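PDB 4Q7Q: lipolytic protein G-D-S-L family from Chitinophaga pinensis, which is of unconfirmed function but probably hydrolyses ester bonds of lipid or other acyl substrates, as an SGNH-type GDSL lipase or acylhydrolase. Local coordinates for residues A[12-17]-A[236-241]. Residues are numbered along the deposited sequence; the frame is centred on the assembly and turned at random.
Sequences GDSITY and GLHPSD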
loop_
_atom_site.group_PDB
_atom_site.type_symbol
_atom_site.label_atom_id
_atom_site.label_comp_id
_atom_site.label_asym_id
_atom_site.label_seq_id
_atom_site.Cartn_x
_atom_site.Cartn_y
_atom_site.Cartn_z
ATOM N N GLY A 12 -5.712 -5.932 -2.266
ATOM C CA GLY A 12 -4.993 -4.687 -2.128
ATOM C C GLY A 12 -5.286 -3.670 -3.203
ATOM O O GLY A 12 -6.269 -3.790 -3.947
ATOM N N ASP A 13 -4.428 -2.654 -3.255
ATOM C CA ASP A 13 -4.530 -1.569 -4.223
ATOM C C ASP A 13 -3.382 -1.699 -5.240
ATOM O O ASP A 13 -2.970 -2.815 -5.549
ATOM C CB ASP A 13 -4.521 -0.210 -3.515
ATOM C CG ASP A 13 -3.389 -0.084 -2.496
ATOM O OD1 ASP A 13 -2.284 -0.618 -2.756
ATOM O OD2 ASP A 13 -3.604 0.539 -1.425
ATOM N N SER A 14 -2.847 -0.587 -5.735
ATOM C CA SER A 14 -1.795 -0.655 -6.747
ATOM C C SER A 14 -0.535 -1.342 -6.239
ATOM O O SER A 14 0.152 -2.003 -6.996
ATOM C CB SER A 14 -1.430 0.738 -7.264
ATOM O OG SER A 14 -1.153 1.601 -6.186
ATOM N N ILE A 15 -0.221 -1.178 -4.962
ATOM C CA ILE A 15 0.985 -1.791 -4.419
ATOM C C ILE A 15 0.954 -3.321 -4.585
ATOM O O ILE A 15 1.990 -3.952 -4.800
ATOM C CB ILE A 15 1.222 -1.327 -2.976
ATOM C CG1 ILE A 15 1.517 0.176 -2.987
ATOM C CG2 ILE A 15 2.351 -2.093 -2.314
ATOM C CD1 ILE A 15 1.529 0.838 -1.627
ATOM N N THR A 16 -0.250 -3.893 -4.554
ATOM C CA THR A 16 -0.467 -5.321 -4.772
ATOM C C THR A 16 -0.624 -5.623 -6.256
ATOM O O THR A 16 0.014 -6.529 -6.786
ATOM C CB THR A 16 -1.710 -5.784 -3.998
ATOM O OG1 THR A 16 -1.480 -5.551 -2.604
ATOM C CG2 THR A 16 -2.002 -7.259 -4.239
ATOM N N TYR A 17 -1.487 -4.857 -6.910
ATOM C CA TYR A 17 -1.728 -4.978 -8.346
ATOM C C TYR A 17 -0.442 -5.053 -9.180
ATOM O O TYR A 17 -0.307 -5.904 -10.070
ATOM C CB TYR A 17 -2.564 -3.783 -8.801
ATOM C CG TYR A 17 -2.726 -3.645 -10.303
ATOM C CD1 TYR A 17 -3.758 -4.294 -10.975
ATOM C CD2 TYR A 17 -1.866 -2.833 -11.042
ATOM C CE1 TYR A 17 -3.918 -4.154 -12.345
ATOM C CE2 TYR A 17 -2.012 -2.687 -12.401
ATOM C CZ TYR A 17 -3.041 -3.348 -13.054
ATOM O OH TYR A 17 -3.189 -3.204 -14.415
ATOM N N GLY A 236 7.818 7.757 -5.252
ATOM C CA GLY A 236 7.350 8.379 -4.025
ATOM C C GLY A 236 6.408 7.498 -3.231
ATOM O O GLY A 236 6.303 7.632 -2.008
ATOM N N LEU A 237 5.734 6.585 -3.923
ATOM C CA LEU A 237 4.620 5.839 -3.340
ATOM C C LEU A 237 4.752 4.326 -3.513
ATOM O O LEU A 237 4.627 3.568 -2.547
ATOM C CB LEU A 237 3.310 6.324 -3.961
ATOM C CG LEU A 237 2.009 5.540 -3.718
ATOM C CD1 LEU A 237 1.637 5.460 -2.241
ATOM C CD2 LEU A 237 0.870 6.152 -4.519
ATOM N N HIS A 238 5.010 3.891 -4.741
ATOM C CA HIS A 238 5.017 2.466 -5.041
ATOM C C HIS A 238 6.391 1.874 -4.827
ATOM O O HIS A 238 7.374 2.403 -5.329
ATOM C CB HIS A 238 4.556 2.231 -6.476
ATOM C CG HIS A 238 3.170 2.725 -6.736
ATOM N ND1 HIS A 238 2.908 3.893 -7.420
ATOM C CD2 HIS A 238 1.970 2.223 -6.368
ATOM C CE1 HIS A 238 1.600 4.080 -7.473
ATOM N NE2 HIS A 238 1.007 3.080 -6.845
ATOM N N PRO A 239 6.461 0.773 -4.072
ATOM C CA PRO A 239 7.736 0.155 -3.723
ATOM C C PRO A 239 8.634 -0.175 -4.914
ATOM O O PRO A 239 8.188 -0.600 -5.992
ATOM C CB PRO A 239 7.310 -1.132 -3.019
ATOM C CG PRO A 239 6.017 -0.790 -2.394
ATOM C CD PRO A 239 5.334 0.155 -3.349
ATOM N N SER A 240 9.923 0.040 -4.688
ATOM C CA SER A 240 10.968 -0.471 -5.555
ATOM C C SER A 240 11.193 -1.949 -5.263
ATOM O O SER A 240 10.515 -2.535 -4.424
ATOM C CB SER A 240 12.256 0.285 -5.264
ATOM O OG SER A 240 12.660 0.062 -3.923
ATOM N N ASP A 241 12.166 -2.547 -5.939
ATOM C CA ASP A 241 12.577 -3.903 -5.600
ATOM C C ASP A 241 12.955 -3.997 -4.123
ATOM O O ASP A 241 12.558 -4.941 -3.438
ATOM C CB ASP A 241 13.762 -4.343 -6.460
ATOM C CG ASP A 241 13.344 -4.811 -7.840
ATOM O OD1 ASP A 241 12.221 -5.324 -7.982
ATOM O OD2 ASP A 241 14.153 -4.686 -8.786
#
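Ser14 and His238 meet through a short hydrogen bond, Ser14 OG to His238 NE2 at 2.7 Å, with the hydroxyl at the edge of the imidazole, near the ring plane. The chi1 of 52° sets OG between the backbone N and carbonyl carbon of Ser14, turned to the histidine. Beside this polar link Ile15 supplies an apolar flank: CG1 lies 3.8 Å from Pro239 CD, and its CG2 branch also packs on the rigid proline ring, part of an extended piece of chain leading to helix 241-257. Leu237 CG sits over one ring face, 4.0 Å above the plane of His238. The far nitrogen, ND1, is hydrogen-bonded to Asp235 OD2, so the imidazole is gripped at both nitrogens and its rotation is fixed. Behind Ser14, Asp13 N-caps the short helix 14-17, its OD1 accepting from Ile15 N at 3.1 Å. A phenylalanine in place of His238 would probably leave Ser14 OG and Asp235 OD2 without the imidazole that links them. Serine after the first strand, in a GDS motif, and histidine with aspartate before the last helix match the SGNH hydrolase pattern, consistent with a charge relay that would activate Ser14 as nucleophile.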